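Local structure of dermonecrotic toxin (Pasteurella multocida, 2EBF) at residues 152-155 with 156-159; 217-220 with 221-224; 272-276 with 277-281; 552-555 with 556-560. The protein is a mitogenic toxin that induces bone resorption and is associated with severe atrophic rhinitis in pigs, here represented by its C-terminal region with a thiol-protease-like catalytic triad. All coordinates share one frame; numbering follows the deposited sequence.

Contact 1. Residues 152-155 with 156-159; sequences ARFL and LRTA
Two turns of helix 151-164 carry this i to i+4 contact: F154 with T158 and R153 with R157. Four successive backbone bonds of alpha-helical pattern run through it, the first from L156 N to A152 O at 2.9 Å. F154 O takes two donors: T158 N, and T158 OG1 at 2.8 Å, which come from opposite faces of the carbonyl plane. T158 OG1 lies beside its own backbone N (chi1 -54°), the rotation that turns it back to F154 O one helical turn earlier. The same hydroxyl oxygen sits over one face of the F154 ring, 3.5 Å from CE2, and the buried hydroxyl thus has an acceptor inside the helix. R157 bends at chi3 and brings NH1 to 3.7 Å from F154 CD1, with guanidinium and ring nearly perpendicular. Its NH2 comes 3.5 Å from R153 NE, over one face of the R153 guanidinium; D89 bridges both arginines by salt bridges, which probably offsets their like charge. Helix 88-108 receives A152, R153 and L156, helix 171-180 packs on F154, L155 and T158, and helix 135-143 meets A152, L155 and A159.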
loop_
_atom_site.group_PDB
_atom_site.type_symbol
_atom_site.label_atom_id
_atom_site.label_comp_id
_atom_site.label_asym_id
_atom_site.label_seq_id
_atom_site.Cartn_x
_atom_site.Cartn_y
_atom_site.Cartn_z
ATOM N N ALA A 152 6.700 2.379 11.498
ATOM C CA ALA A 152 6.035 3.426 12.281
ATOM C C ALA A 152 5.834 4.712 11.482
ATOM O O ALA A 152 4.780 5.346 11.556
ATOM C CB ALA A 152 6.798 3.707 13.571
ATOM N N ARG A 153 6.855 5.106 10.724
ATOM C CA ARG A 153 6.759 6.293 9.889
ATOM C C ARG A 153 5.611 6.185 8.890
ATOM O O ARG A 153 4.817 7.111 8.742
ATOM C CB ARG A 153 8.065 6.499 9.131
ATOM C CG ARG A 153 8.055 7.740 8.248
ATOM C CD ARG A 153 9.345 7.846 7.434
ATOM N NE ARG A 153 9.313 9.051 6.601
ATOM C CZ ARG A 153 10.235 9.364 5.693
ATOM N NH1 ARG A 153 11.267 8.562 5.489
ATOM N NH2 ARG A 153 10.117 10.476 4.981
ATOM N N PHE A 154 5.539 5.047 8.203
ATOM C CA PHE A 154 4.510 4.802 7.210
ATOM C C PHE A 154 3.133 4.769 7.868
ATOM O O PHE A 154 2.181 5.375 7.379
ATOM C CB PHE A 154 4.772 3.467 6.498
ATOM C CG PHE A 154 3.656 3.038 5.591
ATOM C CD1 PHE A 154 3.688 3.346 4.236
ATOM C CD2 PHE A 154 2.555 2.345 6.097
ATOM C CE1 PHE A 154 2.647 2.961 3.397
ATOM C CE2 PHE A 154 1.507 1.956 5.263
ATOM C CZ PHE A 154 1.551 2.264 3.923
ATOM N N LEU A 155 3.041 4.064 8.987
ATOM C CA LEU A 155 1.757 3.914 9.651
ATOM C C LEU A 155 1.235 5.226 10.224
ATOM O O LEU A 155 0.044 5.493 10.117
ATOM C CB LEU A 155 1.806 2.813 10.705
ATOM C CG LEU A 155 1.976 1.396 10.142
ATOM C CD1 LEU A 155 2.406 0.466 11.257
ATOM C CD2 LEU A 155 0.711 0.868 9.421
ATOM N N LEU A 156 2.103 6.041 10.819
ATOM C CA LEU A 156 1.650 7.348 11.341
ATOM C C LEU A 156 1.261 8.301 10.207
ATOM O O LEU A 156 0.297 9.043 10.321
ATOM C CB LEU A 156 2.684 7.998 12.271
ATOM C CG LEU A 156 2.249 9.332 12.893
ATOM C CD1 LEU A 156 1.021 9.145 13.795
ATOM C CD2 LEU A 156 3.382 9.877 13.701
ATOM N N ARG A 157 2.010 8.263 9.111
ATOM C CA ARG A 157 1.683 9.038 7.930
ATOM C C ARG A 157 0.302 8.687 7.424
ATOM O O ARG A 157 -0.509 9.575 7.168
ATOM C CB ARG A 157 2.723 8.789 6.829
ATOM C CG ARG A 157 2.335 9.320 5.472
ATOM C CD ARG A 157 3.136 8.613 4.383
ATOM N NE ARG A 157 4.571 8.741 4.606
ATOM C CZ ARG A 157 5.482 7.855 4.211
ATOM N NH1 ARG A 157 5.117 6.748 3.571
ATOM N NH2 ARG A 157 6.763 8.072 4.468
ATOM N N THR A 158 0.031 7.387 7.312
ATOM C CA THR A 158 -1.254 6.876 6.843
ATOM C C THR A 158 -2.390 7.275 7.802
ATOM O O THR A 158 -3.473 7.716 7.370
ATOM C CB THR A 158 -1.186 5.327 6.657
ATOM O OG1 THR A 158 -0.081 4.995 5.796
ATOM C CG2 THR A 158 -2.486 4.764 6.074
ATOM N N ALA A 159 -2.132 7.121 9.102
ATOM C CA ALA A 159 -3.118 7.450 10.132
ATOM C C ALA A 159 -3.503 8.930 10.063
ATOM O O ALA A 159 -4.680 9.262 10.129
ATOM C CB ALA A 159 -2.578 7.120 11.517
#

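Contact 2. Residues 217-220 with 221-224; sequences QTNY and WELP
N219 and W221 meet through a side-chain hydrogen bond, W221 NE1 to N219 OD1 at 2.9 Å. It is bent, with 131° at the hydrogen; the donor stands above the amide's carbonyl plane, and OD1 in turn is tilted out of the indole plane. Two backbone bonds accompany it. E222 N reaches N219 O at 3.1 Å, coming from above the carbonyl plane, and L223 N makes a weak bond to Y220 O one residue on. These successive i to i+3 bonds wind residues 219-223 into a tight turn in the loop between strand 205-207 and helix 234-248, part of the toxin's C2 domain.

Van der Waals contacts fill in around the turn. N219 CB lies over one face of the W221 ring, offset toward its rim and 3.8 Å from CD1; E222 CG covers part of a face as well. The indole can fold back over N219 because W221 CG sits between its own backbone N and carbonyl carbon (chi1 52°). The N219 and E222 side chains run alongside each other, E222 OE1 being 3.6 Å from N219 CB. L223 CD2 comes 3.4 Å from N219 O and 3.5 Å from Y220 CA. Beyond the turn, W221 rests on N234 and L237 of helix 234-248, while the Y220 ring packs against T291, S294 and M295 of helix 288-300.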
loop_
_atom_site.group_PDB
_atom_site.type_symbol
_atom_site.label_atom_id
_atom_site.label_comp_id
_atom_site.label_asym_id
_atom_site.label_seq_id
_atom_site.Cartn_x
_atom_site.Cartn_y
_atom_site.Cartn_z
ATOM N N GLN A 217 24.459 -28.153 14.621
ATOM C CA GLN A 217 24.498 -29.583 14.940
ATOM C C GLN A 217 25.052 -30.470 13.817
ATOM O O GLN A 217 25.859 -31.369 14.077
ATOM C CB GLN A 217 23.101 -30.057 15.354
ATOM C CG GLN A 217 23.071 -31.419 16.037
ATOM C CD GLN A 217 21.769 -31.673 16.782
ATOM O OE1 GLN A 217 21.156 -30.750 17.325
ATOM N NE2 GLN A 217 21.349 -32.934 16.819
ATOM N N THR A 218 24.619 -30.216 12.584
ATOM C CA THR A 218 24.979 -31.054 11.438
ATOM C C THR A 218 26.418 -30.818 10.965
ATOM O O THR A 218 26.828 -29.679 10.719
ATOM C CB THR A 218 23.985 -30.864 10.260
ATOM O OG1 THR A 218 22.641 -31.018 10.735
ATOM C CG2 THR A 218 24.242 -31.880 9.145
ATOM N N ASN A 219 27.175 -31.907 10.858
ATOM C CA ASN A 219 28.518 -31.868 10.297
ATOM C C ASN A 219 28.465 -32.180 8.810
ATOM O O ASN A 219 28.683 -33.319 8.391
ATOM C CB ASN A 219 29.440 -32.859 11.012
ATOM C CG ASN A 219 29.759 -32.444 12.433
ATOM O OD1 ASN A 219 30.020 -31.271 12.713
ATOM N ND2 ASN A 219 29.751 -33.414 13.342
ATOM N N TYR A 220 28.169 -31.155 8.017
ATOM C CA TYR A 220 28.092 -31.301 6.569
ATOM C C TYR A 220 29.438 -31.731 5.962
ATOM O O TYR A 220 29.489 -32.251 4.844
ATOM C CB TYR A 220 27.573 -30.010 5.923
ATOM C CG TYR A 220 26.150 -29.652 6.312
ATOM C CD1 TYR A 220 25.896 -28.739 7.328
ATOM C CD2 TYR A 220 25.058 -30.230 5.658
ATOM C CE1 TYR A 220 24.592 -28.408 7.689
ATOM C CE2 TYR A 220 23.749 -29.904 6.011
ATOM C CZ TYR A 220 23.524 -28.989 7.027
ATOM O OH TYR A 220 22.236 -28.658 7.386
ATOM N N TRP A 221 30.514 -31.531 6.721
ATOM C CA TRP A 221 31.870 -31.873 6.280
ATOM C C TRP A 221 32.158 -33.379 6.317
ATOM O O TRP A 221 33.077 -33.860 5.641
ATOM C CB TRP A 221 32.916 -31.090 7.085
ATOM C CG TRP A 221 32.757 -31.196 8.574
ATOM C CD1 TRP A 221 31.916 -30.464 9.367
ATOM C CD2 TRP A 221 33.468 -32.079 9.452
ATOM N NE1 TRP A 221 32.058 -30.839 10.681
ATOM C CE2 TRP A 221 33.001 -31.830 10.762
ATOM C CE3 TRP A 221 34.452 -33.061 9.257
ATOM C CZ2 TRP A 221 33.484 -32.524 11.873
ATOM C CZ3 TRP A 221 34.932 -33.751 10.362
ATOM C CH2 TRP A 221 34.445 -33.481 11.652
ATOM N N GLU A 222 31.363 -34.111 7.097
ATOM C CA GLU A 222 31.490 -35.563 7.206
ATOM C C GLU A 222 30.813 -36.296 6.045
ATOM O O GLU A 222 31.159 -37.441 5.739
ATOM C CB GLU A 222 30.942 -36.042 8.552
ATOM C CG GLU A 222 31.782 -35.561 9.735
ATOM C CD GLU A 222 31.308 -36.075 11.084
ATOM O OE1 GLU A 222 30.099 -36.346 11.252
ATOM O OE2 GLU A 222 32.160 -36.194 11.988
ATOM N N LEU A 223 29.864 -35.618 5.399
ATOM C CA LEU A 223 29.092 -36.172 4.283
ATOM C C LEU A 223 29.961 -36.705 3.124
ATOM O O LEU A 223 30.987 -36.105 2.783
ATOM C CB LEU A 223 28.067 -35.134 3.776
ATOM C CG LEU A 223 26.683 -34.986 4.447
ATOM C CD1 LEU A 223 25.873 -36.285 4.407
ATOM C CD2 LEU A 223 26.750 -34.461 5.881
ATOM N N PRO A 224 29.550 -37.840 2.525
ATOM C CA PRO A 224 30.312 -38.510 1.462
ATOM C C PRO A 224 30.765 -37.608 0.305
ATOM O O PRO A 224 31.851 -37.820 -0.243
ATOM C CB PRO A 224 29.334 -39.572 0.953
ATOM C CG PRO A 224 28.478 -39.873 2.121
ATOM C CD PRO A 224 28.311 -38.575 2.847
#

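Contact 3. Residues 272-276 with 277-281; sequences YSISP and YSNQV
S275 O is gripped by both the backbone and the side chain of the residues that follow it. S278 N donates to it at 3.1 Å from above the carbonyl plane, and N279 ND2 at 3.2 Å from the opposite face, closer to that plane. N279 N adds a weak bond to S275 O at 2.7 Å, its angle at the hydrogen only 123°. The asparagine amide folds back because CG stands beside its backbone N (chi1 -58°), and ND2 also comes 3.6 Å from I274 CG2.

The serine hydroxyls hold the two sides of the turn together. S275 OG accepts from Y277 N at 3.1 Å, an ST turn, and lies 3.4 Å from Y277 CB. S278 OG, placed between its backbone N and carbonyl carbon (chi1 60°), accepts from S275 N at 3.3 Å and lies 3.0 Å from S273 O.

Further out, S273 O and N433 OD1 of helix 425-434 are both within reach of the S278 hydroxyl, whose one proton cannot serve both at once; N433 ND2 bonds weakly to S275 OG. P289 and F290 of helix 288-300 pack on N279, and F290 also on I274 and P276. Where the chain leaves helix 267-273, S275 N and S275 O, with no helix to pair them, are therefore bonded by S278 OG and by N279 ND2 and S278 N, with N433 adding support from outside.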
loop_
_atom_site.group_PDB
_atom_site.type_symbol
_atom_site.label_atom_id
_atom_site.label_comp_id
_atom_site.label_asym_id
_atom_site.label_seq_id
_atom_site.Cartn_x
_atom_site.Cartn_y
_atom_site.Cartn_z
ATOM N N TYR A 272 13.145 -21.385 -3.969
ATOM C CA TYR A 272 12.452 -21.963 -5.126
ATOM C C TYR A 272 13.386 -22.543 -6.188
ATOM O O TYR A 272 12.932 -23.233 -7.100
ATOM C CB TYR A 272 11.461 -20.952 -5.730
ATOM C CG TYR A 272 10.188 -20.843 -4.920
ATOM C CD1 TYR A 272 9.885 -19.688 -4.184
ATOM C CD2 TYR A 272 9.299 -21.916 -4.857
ATOM C CE1 TYR A 272 8.711 -19.611 -3.426
ATOM C CE2 TYR A 272 8.134 -21.847 -4.100
ATOM C CZ TYR A 272 7.846 -20.697 -3.390
ATOM O OH TYR A 272 6.682 -20.657 -2.658
ATOM N N SER A 273 14.682 -22.284 -6.056
ATOM C CA SER A 273 15.674 -22.836 -6.974
ATOM C C SER A 273 16.595 -23.882 -6.325
ATOM O O SER A 273 17.394 -24.516 -7.019
ATOM C CB SER A 273 16.500 -21.716 -7.635
ATOM O OG SER A 273 17.217 -20.957 -6.671
ATOM N N ILE A 274 16.478 -24.069 -5.010
ATOM C CA ILE A 274 17.347 -25.002 -4.282
ATOM C C ILE A 274 16.552 -25.981 -3.404
ATOM O O ILE A 274 15.914 -25.578 -2.428
ATOM C CB ILE A 274 18.429 -24.253 -3.450
ATOM C CG1 ILE A 274 19.342 -23.428 -4.366
ATOM C CG2 ILE A 274 19.253 -25.231 -2.623
ATOM C CD1 ILE A 274 20.150 -22.350 -3.652
ATOM N N SER A 275 16.598 -27.266 -3.773
ATOM C CA SER A 275 15.919 -28.341 -3.036
ATOM C C SER A 275 16.414 -29.707 -3.533
ATOM O O SER A 275 17.181 -29.759 -4.495
ATOM C CB SER A 275 14.400 -28.241 -3.207
ATOM O OG SER A 275 13.997 -28.839 -4.423
ATOM N N PRO A 276 15.984 -30.816 -2.886
ATOM C CA PRO A 276 16.326 -32.146 -3.417
ATOM C C PRO A 276 15.913 -32.357 -4.879
ATOM O O PRO A 276 16.560 -33.134 -5.585
ATOM C CB PRO A 276 15.562 -33.113 -2.496
ATOM C CG PRO A 276 14.563 -32.263 -1.751
ATOM C CD PRO A 276 15.210 -30.922 -1.634
ATOM N N TYR A 277 14.864 -31.660 -5.325
ATOM C CA TYR A 277 14.373 -31.774 -6.705
ATOM C C TYR A 277 15.371 -31.258 -7.737
ATOM O O TYR A 277 15.450 -31.788 -8.847
ATOM C CB TYR A 277 13.053 -31.022 -6.886
ATOM C CG TYR A 277 11.901 -31.523 -6.051
ATOM C CD1 TYR A 277 11.145 -30.636 -5.284
ATOM C CD2 TYR A 277 11.552 -32.875 -6.033
ATOM C CE1 TYR A 277 10.070 -31.079 -4.519
ATOM C CE2 TYR A 277 10.479 -33.330 -5.268
ATOM C CZ TYR A 277 9.746 -32.426 -4.513
ATOM O OH TYR A 277 8.683 -32.861 -3.754
ATOM N N SER A 278 16.113 -30.216 -7.373
ATOM C CA SER A 278 17.070 -29.585 -8.279
ATOM C C SER A 278 18.513 -29.874 -7.880
ATOM O O SER A 278 19.443 -29.593 -8.641
ATOM C CB SER A 278 16.842 -28.072 -8.319
ATOM O OG SER A 278 17.011 -27.503 -7.035
ATOM N N ASN A 279 18.690 -30.433 -6.685
ATOM C CA ASN A 279 20.014 -30.612 -6.111
ATOM C C ASN A 279 20.243 -31.993 -5.500
ATOM O O ASN A 279 19.962 -32.226 -4.326
ATOM C CB ASN A 279 20.307 -29.503 -5.093
ATOM C CG ASN A 279 20.224 -28.118 -5.703
ATOM O OD1 ASN A 279 21.143 -27.661 -6.387
ATOM N ND2 ASN A 279 19.113 -27.446 -5.466
ATOM N N GLN A 280 20.760 -32.905 -6.313
ATOM C CA GLN A 280 21.087 -34.243 -5.845
ATOM C C GLN A 280 22.489 -34.640 -6.286
ATOM O O GLN A 280 23.007 -34.109 -7.271
ATOM C CB GLN A 280 20.041 -35.266 -6.317
ATOM C CG GLN A 280 19.913 -35.429 -7.832
ATOM C CD GLN A 280 18.880 -34.501 -8.451
ATOM O OE1 GLN A 280 17.881 -34.156 -7.820
ATOM N NE2 GLN A 280 19.111 -34.108 -9.701
ATOM N N VAL A 281 23.106 -35.556 -5.543
ATOM C CA VAL A 281 24.392 -36.126 -5.943
ATOM C C VAL A 281 24.278 -36.673 -7.375
ATOM O O VAL A 281 23.393 -37.481 -7.671
ATOM C CB VAL A 281 24.886 -37.228 -4.955
ATOM C CG1 VAL A 281 26.205 -37.824 -5.425
ATOM C CG2 VAL A 281 25.035 -36.661 -3.539
#

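Contact 4. Residues 552-555 with 556-560; sequences VTEL and ENWQV
L555 to W558 form a type II beta turn with an aliphatic-aromatic contact on it, at the surface in the loop between strand 537-539 and strand 567-568. W558 N closes the turn on L555 O at 3.0 Å. N557 occupies the third position of the turn with a positive phi (60°), as type II geometry requires. The L555 and W558 side chains run side by side in the same direction. L555 CD1 lies over one face of the indole in a CH-pi contact, 4.3 Å from the centroid of the six-membered ring of W558 and 23° off its normal, while L555 CB comes 4.0 Å from W558 CE3. W558 CG is anti to the backbone N (chi1 -167°), which stands the ring up beside the leucine.

E554 approaches from the edge of the indole, its carboxylate steeply turned to the ring and OE2 3.7 Å from W558 CB. A bend at chi2 brings that oxygen round. One water donates to both E554 OE2, at 2.7 Å, and W558 O, at 2.8 Å, tying the residue before the turn to its last residue. Q559 NE2 also bonds to N557 O.

A172 of helix 171-180 touches L555 and W558, and L137 of helix 135-143 touches W558. E556 forms a salt bridge with K139 of helix 135-143, a residue that also lines a bound-glycan pocket. The turn is therefore fixed to the helices by both apolar contact and charge, while the water serves E554 and W558 O.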
loop_
_atom_site.group_PDB
_atom_site.type_symbol
_atom_site.label_atom_id
_atom_site.label_comp_id
_atom_site.label_asym_id
_atom_site.label_seq_id
_atom_site.Cartn_x
_atom_site.Cartn_y
_atom_site.Cartn_z
ATOM N N VAL A 552 -12.012 -10.357 11.425
ATOM C CA VAL A 552 -11.182 -9.525 12.309
ATOM C C VAL A 552 -11.660 -9.491 13.762
ATOM O O VAL A 552 -12.843 -9.716 14.050
ATOM C CB VAL A 552 -11.062 -8.066 11.787
ATOM C CG1 VAL A 552 -10.321 -8.026 10.445
ATOM C CG2 VAL A 552 -12.447 -7.398 11.693
ATOM N N THR A 553 -10.702 -9.251 14.659
ATOM C CA THR A 553 -10.952 -8.781 16.010
ATOM C C THR A 553 -10.509 -7.324 15.999
ATOM O O THR A 553 -9.455 -6.997 15.450
ATOM C CB THR A 553 -10.073 -9.519 17.029
ATOM O OG1 THR A 553 -10.221 -10.930 16.862
ATOM C CG2 THR A 553 -10.444 -9.141 18.445
ATOM N N GLU A 554 -11.316 -6.450 16.590
ATOM C CA GLU A 554 -10.925 -5.064 16.758
ATOM C C GLU A 554 -9.516 -4.958 17.366
ATOM O O GLU A 554 -9.166 -5.702 18.288
ATOM C CB GLU A 554 -11.947 -4.351 17.648
ATOM C CG GLU A 554 -11.866 -2.854 17.579
ATOM C CD GLU A 554 -12.741 -2.247 16.500
ATOM O OE1 GLU A 554 -13.220 -2.963 15.593
ATOM O OE2 GLU A 554 -12.954 -1.025 16.573
ATOM N N LEU A 555 -8.702 -4.053 16.835
ATOM C CA LEU A 555 -7.427 -3.735 17.481
ATOM C C LEU A 555 -7.708 -3.133 18.855
ATOM O O LEU A 555 -8.738 -2.481 19.057
ATOM C CB LEU A 555 -6.591 -2.789 16.624
ATOM C CG LEU A 555 -6.069 -3.368 15.299
ATOM C CD1 LEU A 555 -5.381 -2.275 14.473
ATOM C CD2 LEU A 555 -5.124 -4.575 15.527
ATOM N N GLU A 556 -6.806 -3.370 19.803
ATOM C CA GLU A 556 -7.036 -2.969 21.180
ATOM C C GLU A 556 -7.492 -1.511 21.298
ATOM O O GLU A 556 -6.779 -0.593 20.902
ATOM C CB GLU A 556 -5.786 -3.220 22.022
ATOM C CG GLU A 556 -6.020 -3.054 23.511
ATOM C CD GLU A 556 -4.741 -3.139 24.305
ATOM O OE1 GLU A 556 -3.639 -3.195 23.695
ATOM O OE2 GLU A 556 -4.839 -3.148 25.544
ATOM N N ASN A 557 -8.699 -1.325 21.834
ATOM C CA ASN A 557 -9.248 -0.002 22.140
ATOM C C ASN A 557 -9.386 0.942 20.937
ATOM O O ASN A 557 -9.446 2.166 21.111
ATOM C CB ASN A 557 -8.440 0.663 23.278
ATOM C CG ASN A 557 -8.519 -0.102 24.580
ATOM O OD1 ASN A 557 -9.560 -0.679 24.923
ATOM N ND2 ASN A 557 -7.422 -0.095 25.337
ATOM N N TRP A 558 -9.447 0.365 19.731
ATOM C CA TRP A 558 -9.386 1.117 18.468
ATOM C C TRP A 558 -10.453 2.189 18.369
ATOM O O TRP A 558 -11.595 1.963 18.760
ATOM C CB TRP A 558 -9.496 0.177 17.249
ATOM C CG TRP A 558 -9.138 0.847 15.955
ATOM C CD1 TRP A 558 -9.989 1.221 14.956
ATOM C CD2 TRP A 558 -7.826 1.246 15.536
ATOM N NE1 TRP A 558 -9.284 1.832 13.937
ATOM C CE2 TRP A 558 -7.958 1.857 14.271
ATOM C CE3 TRP A 558 -6.554 1.165 16.121
ATOM C CZ2 TRP A 558 -6.864 2.370 13.569
ATOM C CZ3 TRP A 558 -5.460 1.674 15.416
ATOM C CH2 TRP A 558 -5.628 2.260 14.152
ATOM N N GLN A 559 -10.051 3.358 17.873
ATOM C CA GLN A 559 -10.966 4.452 17.586
ATOM C C GLN A 559 -10.985 4.646 16.088
ATOM O O GLN A 559 -9.924 4.668 15.451
ATOM C CB GLN A 559 -10.500 5.764 18.236
ATOM C CG GLN A 559 -10.435 5.747 19.762
ATOM C CD GLN A 559 -11.742 5.278 20.396
ATOM O OE1 GLN A 559 -12.802 5.828 20.120
ATOM N NE2 GLN A 559 -11.660 4.290 21.252
ATOM N N VAL A 560 -12.182 4.830 15.535
ATOM C CA VAL A 560 -12.318 5.146 14.119
ATOM C C VAL A 560 -11.523 6.414 13.817
ATOM O O VAL A 560 -11.601 7.391 14.567
ATOM C CB VAL A 560 -13.795 5.319 13.701
ATOM C CG1 VAL A 560 -13.876 5.755 12.258
ATOM C CG2 VAL A 560 -14.551 4.010 13.872
HETATM O O HOH W 1 -12.858 -0.539 19.269
#

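Contact 1 is the buried one, inside a single helix; contacts 2 and 4 lie at the surface in loops, and contact 3 is partly buried. Contacts 1 and 4 share surroundings: both lean on helices 135-143 and 171-180, their centres about 17 Å apart and their nearest atoms about 6 Å. Contacts 2 and 3, about 18 Å between centres, both pack against helix 288-300, far from the other pair. Regular helical bonds and two arginines sharing D89 mark contact 1. In the loops, side chains share the work: an indole-amide bond in contact 2, serine and asparagine groups in contact 3, and a CH-pi contact with a bridging water in contact 4.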